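PDB 4BQH: Udp-n-acetylglucosamine pyrophosphorylase from Trypanosoma brucei, which probably catalyses uridylyl transfer from UTP to N-acetylglucosamine 1-phosphate, giving UDP-N-acetylglucosamine and diphosphate, and is held here in complex with an allosteric inhibitor. Local coordinates for residues V213-E218 and R230-P235; D282-N287 and D450-L455; A383-P388 and G396-A401; S457-W462 and A502-L507. One frame throughout, in Å; residues are numbered along the deposited sequence.

In the fold
The four contacts form two pairs, contacts 1 and 3 lying across the chain's centre from contact 4, with contact 2 nearer the middle. Contacts 1 and 3, with centres about 7 Å apart, touch each other: two small antiparallel sheets meet there beside helix 51-64, and both border the inhibitor. Contacts 2 and 4 share helix 448-471, with centres about 11 Å apart; contact 2 ties the helix to the loop after strand 275-280 of the large mixed sheet, contact 4 to strand 501-504. Along the chain contact 1 comes first, contact 3 falls between the two halves of contact 2, and contact 4 closes last. The inhibitor thus borders the first pair, while contact 4 lies about 41 to 43 Å from that pair, centre to centre.

Contact 1 of 4, residues V213-E218 and R230-P235; sequences VPCYDE and RICAAP. With 9VU ((3S)-3-[2-(1,3-benzodioxol-5-yl)-2-oxidanylidene-ethyl]-4-bromanyl-5-methyl-3-oxidanyl-1H-indol-2-one), chain C.
Val213 faces Ala234 across a short antiparallel pairing, and the two trade a pair of backbone hydrogen bonds: Val213 N gives to Ala234 O at 2.9 Å, and Ala234 N gives back to Val213 O. Next along, Pro214 and Ala233 make the non-hydrogen-bonded pair, where CA-H groups lean on carbonyls instead; Pro214 CA lies 3.3 Å from Cys232 O. That same Cys232 O accepts Cys215 N, which stands well above the carbonyl plane. On the face carrying Pro214, its CB meets Ile231 CD1 at 4.1 Å, the two side chains lying alongside each other.

Cys215 SG and Cys232 SG stand 2.9 Å apart. The pair has been seen as a disulfide in a crystal of this protein; here the separation is too long for a covalent S-S bond yet short for mere contact, so its state in this model is doubtful. Val213 holds CG1 anti to the backbone N (chi1 174°), which leaves CG2 beside that N, where it touches the benzodioxole of the inhibitor, 3.6 Å from CAS.

Further out, Phe54 and Leu399 pack on Val213, and Phe51 of helix 51-64 covers Pro214. The inhibitor itself is hydrogen-bonded to Gly48 O and Asp50 N, so Val213 supplies an apolar contact to a ligand gripped by polar groups on another part of the chain. The chemistry is thus divided: main-chain bonds set the strand register, two close cysteine sulfurs lie at one end, and a valine methyl meets the inhibitor at the other, so the valine's place beside the inhibitor is set by its backbone pairing with Ala234.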
# COMPACT_ATOMS: atom_id res chain seq x y z
N VAL A 213 -14.09 11.69 2.40
CA VAL A 213 -14.73 11.94 3.70
C VAL A 213 -15.04 13.44 3.77
O VAL A 213 -14.17 14.26 3.45
CB VAL A 213 -13.78 11.54 4.85
CG1 VAL A 213 -14.36 11.92 6.21
CG2 VAL A 213 -13.55 10.03 4.82
N PRO A 214 -16.26 13.81 4.17
CA PRO A 214 -16.59 15.28 4.23
C PRO A 214 -15.71 16.06 5.21
O PRO A 214 -15.16 15.46 6.17
CB PRO A 214 -18.02 15.31 4.74
CG PRO A 214 -18.58 13.94 4.46
CD PRO A 214 -17.41 12.99 4.60
N CYS A 215 -15.55 17.37 4.97
CA CYS A 215 -14.93 18.27 5.94
C CYS A 215 -15.98 19.11 6.64
O CYS A 215 -17.01 19.46 6.04
CB CYS A 215 -13.96 19.22 5.27
SG CYS A 215 -13.17 18.54 3.80
N TYR A 216 -15.71 19.46 7.90
CA TYR A 216 -16.73 20.02 8.79
C TYR A 216 -16.34 21.35 9.43
O TYR A 216 -15.18 21.56 9.78
CB TYR A 216 -17.00 19.00 9.91
CG TYR A 216 -17.64 17.73 9.41
CD1 TYR A 216 -16.86 16.68 8.90
CD2 TYR A 216 -19.03 17.59 9.43
CE1 TYR A 216 -17.47 15.53 8.43
CE2 TYR A 216 -19.64 16.45 8.97
CZ TYR A 216 -18.85 15.43 8.46
OH TYR A 216 -19.45 14.32 8.00
N ASP A 217 -17.32 22.22 9.62
CA ASP A 217 -17.16 23.37 10.51
C ASP A 217 -17.10 22.86 11.95
O ASP A 217 -17.96 22.11 12.37
CB ASP A 217 -18.34 24.34 10.35
CG ASP A 217 -18.20 25.56 11.24
OD1 ASP A 217 -17.28 26.37 11.00
OD2 ASP A 217 -19.00 25.71 12.18
N GLU A 218 -16.09 23.30 12.70
CA GLU A 218 -15.83 22.79 14.05
C GLU A 218 -16.92 23.21 15.03
O GLU A 218 -17.39 22.40 15.83
CB GLU A 218 -14.46 23.27 14.54
CG GLU A 218 -14.03 22.69 15.90
CD GLU A 218 -12.59 23.02 16.29
OE1 GLU A 218 -11.84 23.62 15.49
OE2 GLU A 218 -12.20 22.67 17.42
N ARG A 230 -20.86 21.43 -4.74
CA ARG A 230 -19.80 20.52 -4.27
C ARG A 230 -19.55 20.68 -2.79
O ARG A 230 -19.33 21.80 -2.31
CB ARG A 230 -18.51 20.75 -5.05
CG ARG A 230 -17.43 19.71 -4.76
CD ARG A 230 -16.29 19.76 -5.78
NE ARG A 230 -15.32 18.69 -5.51
CZ ARG A 230 -15.49 17.43 -5.90
NH1 ARG A 230 -16.59 17.07 -6.56
NH2 ARG A 230 -14.56 16.52 -5.62
N ILE A 231 -19.58 19.56 -2.05
CA ILE A 231 -19.19 19.60 -0.65
C ILE A 231 -17.69 19.46 -0.51
O ILE A 231 -17.02 18.88 -1.35
CB ILE A 231 -19.90 18.53 0.22
CG1 ILE A 231 -19.36 17.14 -0.06
CG2 ILE A 231 -21.41 18.59 0.08
CD1 ILE A 231 -19.62 16.19 1.11
N CYS A 232 -17.17 20.04 0.56
CA CYS A 232 -15.79 19.89 0.91
C CYS A 232 -15.61 18.43 1.37
O CYS A 232 -16.32 17.95 2.25
CB CYS A 232 -15.43 20.83 2.05
SG CYS A 232 -13.65 20.86 2.21
N ALA A 233 -14.69 17.73 0.72
CA ALA A 233 -14.36 16.35 1.09
C ALA A 233 -12.91 16.09 0.72
O ALA A 233 -12.31 16.78 -0.12
CB ALA A 233 -15.30 15.33 0.42
N ALA A 234 -12.30 15.11 1.40
CA ALA A 234 -10.86 14.90 1.26
C ALA A 234 -10.60 13.41 1.32
O ALA A 234 -11.43 12.67 1.82
CB ALA A 234 -10.13 15.60 2.39
N PRO A 235 -9.42 12.97 0.79
CA PRO A 235 -9.07 11.56 0.88
C PRO A 235 -9.10 11.15 2.34
O PRO A 235 -8.62 11.90 3.21
CB PRO A 235 -7.63 11.53 0.35
CG PRO A 235 -7.59 12.65 -0.64
CD PRO A 235 -8.42 13.74 0.03
OAN 9VU C . -19.89 5.79 6.52
CAH 9VU C . -19.57 4.62 6.24
NAG 9VU C . -20.26 3.85 5.40
CAC 9VU C . -19.67 2.62 5.35
CAB 9VU C . -20.03 1.55 4.65
CAA 9VU C . -19.34 0.33 4.71
CAF 9VU C . -18.23 0.25 5.56
CAJ 9VU C . -17.50 -0.98 5.67
CAE 9VU C . -17.89 1.42 6.28
BRA 9VU C . -16.34 1.30 7.37
CAD 9VU C . -18.59 2.58 6.18
CAI 9VU C . -18.49 3.88 6.79
OAL 9VU C . -18.75 3.78 8.19
CAM 9VU C . -17.10 4.57 6.70
CAO 9VU C . -16.70 4.98 5.27
OAP 9VU C . -17.55 4.89 4.38
CAQ 9VU C . -15.38 5.48 5.06
CAV 9VU C . -14.36 5.33 6.00
CAU 9VU C . -13.12 5.83 5.79
OAY 9VU C . -12.02 5.75 6.59
CAX 9VU C . -11.14 6.78 6.06
OAW 9VU C . -11.50 6.84 4.67
CAT 9VU C . -12.81 6.46 4.65
CAS 9VU C . -13.74 6.63 3.70
CAR 9VU C . -15.03 6.13 3.87

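Contact 2 of 4, residues D282-N287 and D450-L455; sequences DNLLAN and DAVRLL
Leu284 carries CG anti to its backbone N (chi1 -174°), and this with a chi2 of 64° brings CD2 against the helix, whereas Leu285, with chi1 -81°, has CG anti to its carbonyl carbon and spreads two methyls over the next turn. CD2 of Leu284 reaches Ala451 CB at 3.7 Å and also brushes Val452 CG2 and Leu455 CD2, fitting between side chains from successive turns. Leu285 divides its branches: CD2 presses on Leu454 CB at 3.6 Å, and CD1 lies 4.0 Å from Leu455 CB. The side chains of Leu285 and Leu454 run at about a right angle to one another. CD1 also comes up to Ala451 O, a carbonyl already bonded to Leu455 N within the helix.

No hydrogen bond crosses this interface; it is an apolar contact of two neighbouring leucines with one side of a helix. What presents them is a type I turn from Asn283 to Ala286. Asn283 OD1 accepts Leu285 N at 3.0 Å in an Asx turn, the donor standing well above the plane of the amide. The same oxygen takes Gly435 N, and Asn283 ND2 gives to Glu433 O, so the amide that shapes the turn is itself held at both ends. On the helix, Arg453 NH1 bridges to Asp450 OD1 at 3.0 Å, edge on, on a side turned from the leucines.

The turn lies between strand 275-280 and helix 291-300. Leu147 and Met150 of helix 147-166 also touch Leu284, which thus meets both that helix and helix 448-471.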
# COMPACT_ATOMS: atom_id res chain seq x y z
N ASP A 282 3.04 4.66 -4.36
CA ASP A 282 4.23 5.56 -4.28
C ASP A 282 5.56 4.90 -3.92
O ASP A 282 6.62 5.53 -4.01
CB ASP A 282 3.95 6.77 -3.36
CG ASP A 282 3.98 6.45 -1.86
OD1 ASP A 282 4.35 5.32 -1.43
OD2 ASP A 282 3.62 7.36 -1.07
N ASN A 283 5.52 3.63 -3.52
CA ASN A 283 6.72 2.99 -3.01
C ASN A 283 7.46 2.30 -4.14
O ASN A 283 7.07 1.20 -4.57
CB ASN A 283 6.36 1.98 -1.93
CG ASN A 283 7.58 1.36 -1.30
OD1 ASN A 283 8.71 1.73 -1.62
ND2 ASN A 283 7.37 0.41 -0.41
N LEU A 284 8.52 2.94 -4.64
CA LEU A 284 9.25 2.37 -5.76
C LEU A 284 9.88 1.03 -5.40
O LEU A 284 10.09 0.19 -6.29
CB LEU A 284 10.37 3.32 -6.21
CG LEU A 284 11.14 2.92 -7.47
CD1 LEU A 284 10.24 2.90 -8.72
CD2 LEU A 284 12.32 3.87 -7.70
N LEU A 285 10.21 0.84 -4.12
CA LEU A 285 10.89 -0.38 -3.69
C LEU A 285 9.95 -1.48 -3.17
O LEU A 285 10.41 -2.43 -2.54
CB LEU A 285 11.92 -0.04 -2.62
CG LEU A 285 13.29 0.52 -3.03
CD1 LEU A 285 13.28 1.52 -4.17
CD2 LEU A 285 13.89 1.11 -1.76
N ALA A 286 8.66 -1.36 -3.47
CA ALA A 286 7.66 -2.24 -2.86
C ALA A 286 7.94 -3.70 -3.20
O ALA A 286 8.18 -4.05 -4.37
CB ALA A 286 6.27 -1.85 -3.33
N ASN A 287 7.98 -4.53 -2.16
CA ASN A 287 8.23 -5.94 -2.35
C ASN A 287 6.86 -6.59 -2.56
O ASN A 287 6.21 -7.07 -1.62
CB ASN A 287 8.99 -6.51 -1.16
CG ASN A 287 9.50 -7.90 -1.41
OD1 ASN A 287 9.16 -8.53 -2.40
ND2 ASN A 287 10.33 -8.39 -0.51
N ASP A 450 15.75 10.16 -4.96
CA ASP A 450 16.10 9.44 -3.74
C ASP A 450 15.67 7.98 -3.87
O ASP A 450 16.44 7.10 -3.50
CB ASP A 450 15.46 10.07 -2.48
CG ASP A 450 16.04 11.46 -2.13
OD1 ASP A 450 17.25 11.73 -2.35
OD2 ASP A 450 15.26 12.31 -1.64
N ALA A 451 14.48 7.73 -4.42
CA ALA A 451 14.00 6.35 -4.57
C ALA A 451 14.83 5.60 -5.61
O ALA A 451 15.20 4.46 -5.37
CB ALA A 451 12.52 6.33 -4.96
N VAL A 452 15.11 6.25 -6.74
CA VAL A 452 15.97 5.65 -7.79
C VAL A 452 17.34 5.31 -7.23
O VAL A 452 17.86 4.25 -7.50
CB VAL A 452 16.03 6.52 -9.08
CG1 VAL A 452 17.17 6.08 -10.02
CG2 VAL A 452 14.68 6.53 -9.80
N ARG A 453 17.95 6.19 -6.42
CA ARG A 453 19.21 5.83 -5.79
C ARG A 453 19.12 4.54 -4.97
O ARG A 453 20.01 3.71 -5.04
CB ARG A 453 19.76 6.97 -4.91
CG ARG A 453 21.00 6.61 -4.08
CD ARG A 453 21.37 7.76 -3.11
NE ARG A 453 21.37 9.01 -3.86
CZ ARG A 453 20.52 10.01 -3.66
NH1 ARG A 453 19.62 9.97 -2.67
NH2 ARG A 453 20.60 11.06 -4.43
N LEU A 454 18.05 4.36 -4.19
CA LEU A 454 17.93 3.13 -3.39
C LEU A 454 17.76 1.90 -4.30
O LEU A 454 18.33 0.84 -4.02
CB LEU A 454 16.73 3.21 -2.43
CG LEU A 454 16.84 4.31 -1.35
CD1 LEU A 454 15.53 4.36 -0.57
CD2 LEU A 454 18.01 4.07 -0.41
N LEU A 455 16.98 2.07 -5.35
CA LEU A 455 16.70 0.97 -6.30
C LEU A 455 18.00 0.50 -6.94
O LEU A 455 18.35 -0.69 -6.90
CB LEU A 455 15.69 1.39 -7.38
CG LEU A 455 15.18 0.26 -8.31
CD1 LEU A 455 14.21 -0.67 -7.58
CD2 LEU A 455 14.52 0.81 -9.56

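Contact 3 of 4, residues A383-P388 and G396-A401; sequences ARKKIP and GIKLEA. With 9VU ((3S)-3-[2-(1,3-benzodioxol-5-yl)-2-oxidanylidene-ethyl]-4-bromanyl-5-methyl-3-oxidanyl-1H-indol-2-one), chain C.
Ala383 and Lys398 face one another as an antiparallel hydrogen-bonded pair, and Lys385 and Gly396 as another. Together they make four regular backbone bonds; Lys398 N, for one, reaches Ala383 O at 2.9 Å. Between them Arg384 and Ile397 form the non-hydrogen-bonded pair, where CA-H groups take over; Arg384 CA sits 3.4 Å from Gly396 O.

Apolar contacts lie on both faces of the hairpin formed by strands 381-387 and 394-400. On one, Arg384 holds CG anti to its carbonyl carbon (chi1 -60°), where it meets Ile397 CD1 at 3.5 Å as the two side chains run alongside. On the other, the aliphatic stem of Lys398, extended beyond CG, passes Lys385 with its CD 4.0 Å from Lys385 CG, about at a right angle, then continues past Ile387, whose CG1 touches CE. Ile387 CD1 lies over Gly396 CA at 3.7 Å, using the space that the absence of a side chain leaves.

As for charge, Arg384 NH2 makes a salt bridge with Glu218. Lys385 NZ and Lys398 NZ are 6.9 Å apart and do not meet. Leu58 and Leu62 of helix 51-64 cover Ile397, and at the far end Ala401 CB comes to 3.8 Å from OAY of the inhibitor.

The result is a two-stranded hairpin whose lysines contribute carbon stems rather than ion pairs to the contact. Their like charges may keep the amino ends apart, while the backbone bonds hold the strand that runs on to Ala401 in the ligand pocket.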
# COMPACT_ATOMS: atom_id res chain seq x y z
N ALA A 383 -8.13 16.85 12.22
CA ALA A 383 -7.14 17.90 12.08
C ALA A 383 -7.84 19.19 11.64
O ALA A 383 -8.76 19.13 10.83
CB ALA A 383 -6.06 17.51 11.06
N ARG A 384 -7.41 20.32 12.19
CA ARG A 384 -7.90 21.64 11.77
C ARG A 384 -7.07 22.10 10.60
O ARG A 384 -5.84 22.07 10.67
CB ARG A 384 -7.79 22.68 12.90
CG ARG A 384 -8.57 22.37 14.15
CD ARG A 384 -7.64 22.06 15.33
NE ARG A 384 -8.35 21.35 16.40
CZ ARG A 384 -8.93 21.92 17.46
NH1 ARG A 384 -8.87 23.24 17.63
NH2 ARG A 384 -9.55 21.17 18.35
N LYS A 385 -7.73 22.54 9.54
CA LYS A 385 -7.07 22.86 8.28
C LYS A 385 -7.71 24.11 7.69
O LYS A 385 -8.89 24.36 7.91
CB LYS A 385 -7.24 21.72 7.28
CG LYS A 385 -6.60 20.40 7.66
CD LYS A 385 -5.14 20.36 7.24
CE LYS A 385 -4.45 19.12 7.79
NZ LYS A 385 -2.98 19.32 7.81
N LYS A 386 -6.93 24.89 6.96
CA LYS A 386 -7.48 26.02 6.23
C LYS A 386 -7.97 25.48 4.90
O LYS A 386 -7.21 24.90 4.15
CB LYS A 386 -6.40 27.08 6.00
CG LYS A 386 -6.93 28.46 5.65
CD LYS A 386 -5.75 29.32 5.21
CE LYS A 386 -6.09 30.80 5.15
NZ LYS A 386 -4.86 31.56 4.78
N ILE A 387 -9.25 25.65 4.60
CA ILE A 387 -9.84 24.98 3.46
C ILE A 387 -10.28 26.01 2.41
O ILE A 387 -11.09 26.84 2.72
CB ILE A 387 -11.06 24.17 3.91
CG1 ILE A 387 -10.60 23.03 4.83
CG2 ILE A 387 -11.83 23.64 2.71
CD1 ILE A 387 -11.77 22.32 5.47
N PRO A 388 -9.73 25.94 1.18
CA PRO A 388 -10.16 26.89 0.15
C PRO A 388 -11.61 26.61 -0.26
O PRO A 388 -11.98 25.45 -0.43
CB PRO A 388 -9.23 26.56 -1.03
CG PRO A 388 -8.08 25.81 -0.42
CD PRO A 388 -8.74 24.98 0.65
N GLY A 396 -11.68 24.45 8.88
CA GLY A 396 -12.57 23.29 9.00
C GLY A 396 -11.84 22.10 9.56
O GLY A 396 -10.63 22.15 9.78
N ILE A 397 -12.58 21.01 9.76
CA ILE A 397 -12.02 19.79 10.35
C ILE A 397 -11.99 18.71 9.27
O ILE A 397 -13.02 18.45 8.63
CB ILE A 397 -12.86 19.29 11.55
CG1 ILE A 397 -12.95 20.37 12.65
CG2 ILE A 397 -12.27 17.98 12.10
CD1 ILE A 397 -11.61 20.78 13.24
N LYS A 398 -10.82 18.11 9.06
CA LYS A 398 -10.68 16.94 8.17
C LYS A 398 -10.52 15.69 9.03
O LYS A 398 -9.95 15.76 10.12
CB LYS A 398 -9.51 17.13 7.20
CG LYS A 398 -9.73 18.29 6.24
CD LYS A 398 -8.75 18.23 5.07
CE LYS A 398 -9.01 19.34 4.05
NZ LYS A 398 -7.94 19.33 2.99
N LEU A 399 -11.07 14.58 8.58
CA LEU A 399 -11.09 13.36 9.39
C LEU A 399 -10.40 12.26 8.62
O LEU A 399 -10.68 12.08 7.45
CB LEU A 399 -12.53 12.94 9.66
CG LEU A 399 -13.32 13.93 10.53
CD1 LEU A 399 -14.80 13.58 10.46
CD2 LEU A 399 -12.83 13.90 11.97
N GLU A 400 -9.53 11.51 9.29
CA GLU A 400 -8.83 10.42 8.59
C GLU A 400 -8.87 9.15 9.42
O GLU A 400 -8.91 9.21 10.64
CB GLU A 400 -7.36 10.81 8.29
CG GLU A 400 -7.24 11.92 7.23
CD GLU A 400 -5.80 12.37 6.96
OE1 GLU A 400 -4.89 12.06 7.75
OE2 GLU A 400 -5.57 13.06 5.94
N ALA A 401 -8.85 8.00 8.75
CA ALA A 401 -8.60 6.76 9.46
C ALA A 401 -7.63 5.90 8.66
O ALA A 401 -7.56 6.00 7.43
CB ALA A 401 -9.90 6.00 9.75
OAN 9VU C . -19.89 5.79 6.52
CAH 9VU C . -19.57 4.62 6.24
NAG 9VU C . -20.26 3.85 5.40
CAC 9VU C . -19.67 2.62 5.35
CAB 9VU C . -20.03 1.55 4.65
CAA 9VU C . -19.34 0.33 4.71
CAF 9VU C . -18.23 0.25 5.56
CAJ 9VU C . -17.50 -0.98 5.67
CAE 9VU C . -17.89 1.42 6.28
BRA 9VU C . -16.34 1.30 7.37
CAD 9VU C . -18.59 2.58 6.18
CAI 9VU C . -18.49 3.88 6.79
OAL 9VU C . -18.75 3.78 8.19
CAM 9VU C . -17.10 4.57 6.70
CAO 9VU C . -16.70 4.98 5.27
OAP 9VU C . -17.55 4.89 4.38
CAQ 9VU C . -15.38 5.48 5.06
CAV 9VU C . -14.36 5.33 6.00
CAU 9VU C . -13.12 5.83 5.79
OAY 9VU C . -12.02 5.75 6.59
CAX 9VU C . -11.14 6.78 6.06
OAW 9VU C . -11.50 6.84 4.67
CAT 9VU C . -12.81 6.46 4.65
CAS 9VU C . -13.74 6.63 3.70
CAR 9VU C . -15.03 6.13 3.87

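Contact 4 of 4, residues S457-W462 and A502-L507; sequences SQHTRW and AEISPL
Ile504 lies over one face of the His459 ring, its CB 4.1 Å from the ring centroid in a CH-pi contact 23° off the normal. This is the tight half of the contact. The histidine has CG anti to its carbonyl carbon (chi1 -65°), which turns the ring along the strand: Glu503 CA lies at the edge in the ring plane, and ND1 stands 2.9 Å from Ile504 N. The CB of His459 is close too, 3.3 Å from Ala502 O. Nearer the helix backbone, Ile504 CD1 lies 3.8 Å from His459 CB.

One residue on, Thr460 makes a hydrogen bond across the interface. Its OG1 accepts Ala502 N at 2.9 Å and is also bonded to Leu456 O of its own helix.

The looser half lies toward Trp462. It is partly exposed, and only CE3 comes near the strand, with Ile504 CD1 at 4.1 Å and the approach oblique. Its ring is covered on one face from its own helix, by Gln458 O and His459 CD2. Arg461, on the solvent side, turns from the strand and is bridged to Asp432.

Residues 502-504 run at 94° to the helix segment 457-462, and strand 501-504 pairs in parallel with strand 533-536. The contact thus combines an aliphatic-aromatic core with a buried threonine hydroxyl met from both strand and helix, while the buried carboxylate of Glu503, on a side chain that starts away from the helix, is satisfied by Gln142 N and Gln143 NE2.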
# COMPACT_ATOMS: atom_id res chain seq x y z
N SER A 457 21.05 1.00 -5.84
CA SER A 457 21.92 0.44 -4.83
C SER A 457 21.58 -1.01 -4.49
O SER A 457 22.48 -1.82 -4.24
CB SER A 457 21.89 1.28 -3.55
OG SER A 457 22.68 2.43 -3.78
N GLN A 458 20.30 -1.31 -4.51
CA GLN A 458 19.83 -2.66 -4.24
C GLN A 458 20.21 -3.60 -5.39
O GLN A 458 20.73 -4.70 -5.15
CB GLN A 458 18.31 -2.66 -4.07
CG GLN A 458 17.82 -4.04 -3.69
CD GLN A 458 16.32 -4.11 -3.54
OE1 GLN A 458 15.57 -3.43 -4.24
NE2 GLN A 458 15.89 -4.95 -2.63
N HIS A 459 19.96 -3.17 -6.62
CA HIS A 459 20.28 -4.01 -7.79
C HIS A 459 21.77 -4.25 -7.91
O HIS A 459 22.20 -5.33 -8.33
CB HIS A 459 19.71 -3.40 -9.06
CG HIS A 459 18.21 -3.36 -9.06
ND1 HIS A 459 17.51 -2.69 -9.98
CD2 HIS A 459 17.28 -3.88 -8.15
CE1 HIS A 459 16.20 -2.83 -9.72
NE2 HIS A 459 16.07 -3.54 -8.59
N THR A 460 22.55 -3.25 -7.53
CA THR A 460 24.00 -3.35 -7.52
C THR A 460 24.45 -4.41 -6.55
O THR A 460 25.35 -5.18 -6.87
CB THR A 460 24.67 -2.00 -7.19
OG1 THR A 460 24.25 -1.02 -8.14
CG2 THR A 460 26.19 -2.11 -7.23
N ARG A 461 23.84 -4.46 -5.37
CA ARG A 461 24.15 -5.52 -4.44
C ARG A 461 23.81 -6.89 -5.03
O ARG A 461 24.58 -7.83 -4.85
CB ARG A 461 23.43 -5.33 -3.09
CG ARG A 461 24.04 -4.23 -2.22
CD ARG A 461 23.35 -4.09 -0.86
NE ARG A 461 21.92 -3.73 -0.92
CZ ARG A 461 21.45 -2.48 -0.92
NH1 ARG A 461 22.28 -1.46 -0.86
NH2 ARG A 461 20.14 -2.26 -0.95
N TRP A 462 22.68 -7.00 -5.72
CA TRP A 462 22.29 -8.30 -6.24
C TRP A 462 23.27 -8.78 -7.27
O TRP A 462 23.64 -9.97 -7.29
CB TRP A 462 20.94 -8.27 -6.92
CG TRP A 462 19.77 -7.99 -6.04
CD1 TRP A 462 19.71 -8.01 -4.65
CD2 TRP A 462 18.42 -7.71 -6.49
NE1 TRP A 462 18.43 -7.71 -4.23
CE2 TRP A 462 17.61 -7.54 -5.29
CE3 TRP A 462 17.81 -7.59 -7.74
CZ2 TRP A 462 16.26 -7.25 -5.35
CZ3 TRP A 462 16.45 -7.28 -7.80
CH2 TRP A 462 15.70 -7.10 -6.62
N ALA A 502 23.91 -1.16 -11.05
CA ALA A 502 23.06 -1.96 -11.93
C ALA A 502 21.61 -1.50 -11.82
O ALA A 502 21.17 -0.99 -10.77
CB ALA A 502 23.20 -3.44 -11.58
N GLU A 503 20.87 -1.65 -12.91
CA GLU A 503 19.44 -1.43 -12.94
C GLU A 503 18.85 -2.70 -13.55
O GLU A 503 19.20 -3.07 -14.67
CB GLU A 503 19.08 -0.23 -13.80
CG GLU A 503 17.58 -0.03 -13.96
CD GLU A 503 17.20 1.08 -14.93
OE1 GLU A 503 18.05 1.94 -15.25
OE2 GLU A 503 16.03 1.07 -15.37
N ILE A 504 17.97 -3.36 -12.81
CA ILE A 504 17.48 -4.69 -13.23
C ILE A 504 15.96 -4.67 -13.33
O ILE A 504 15.27 -4.34 -12.36
CB ILE A 504 17.94 -5.79 -12.25
CG1 ILE A 504 19.47 -5.81 -12.14
CG2 ILE A 504 17.38 -7.18 -12.65
CD1 ILE A 504 20.03 -6.62 -10.99
N SER A 505 15.44 -5.05 -14.50
CA SER A 505 14.02 -5.17 -14.74
C SER A 505 13.40 -6.16 -13.77
O SER A 505 14.00 -7.18 -13.49
CB SER A 505 13.77 -5.69 -16.17
OG SER A 505 12.38 -5.86 -16.36
N PRO A 506 12.18 -5.87 -13.27
CA PRO A 506 11.52 -6.88 -12.43
C PRO A 506 11.20 -8.16 -13.19
O PRO A 506 11.07 -9.20 -12.57
CB PRO A 506 10.23 -6.20 -11.95
CG PRO A 506 10.38 -4.76 -12.25
CD PRO A 506 11.42 -4.61 -13.34
N LEU A 507 11.07 -8.08 -14.52
CA LEU A 507 10.85 -9.30 -15.32
C LEU A 507 12.08 -10.22 -15.32
O LEU A 507 11.97 -11.44 -15.58
CB LEU A 507 10.41 -8.93 -16.75
CG LEU A 507 9.04 -8.25 -16.85
CD1 LEU A 507 8.68 -7.87 -18.28
CD2 LEU A 507 7.92 -9.06 -16.21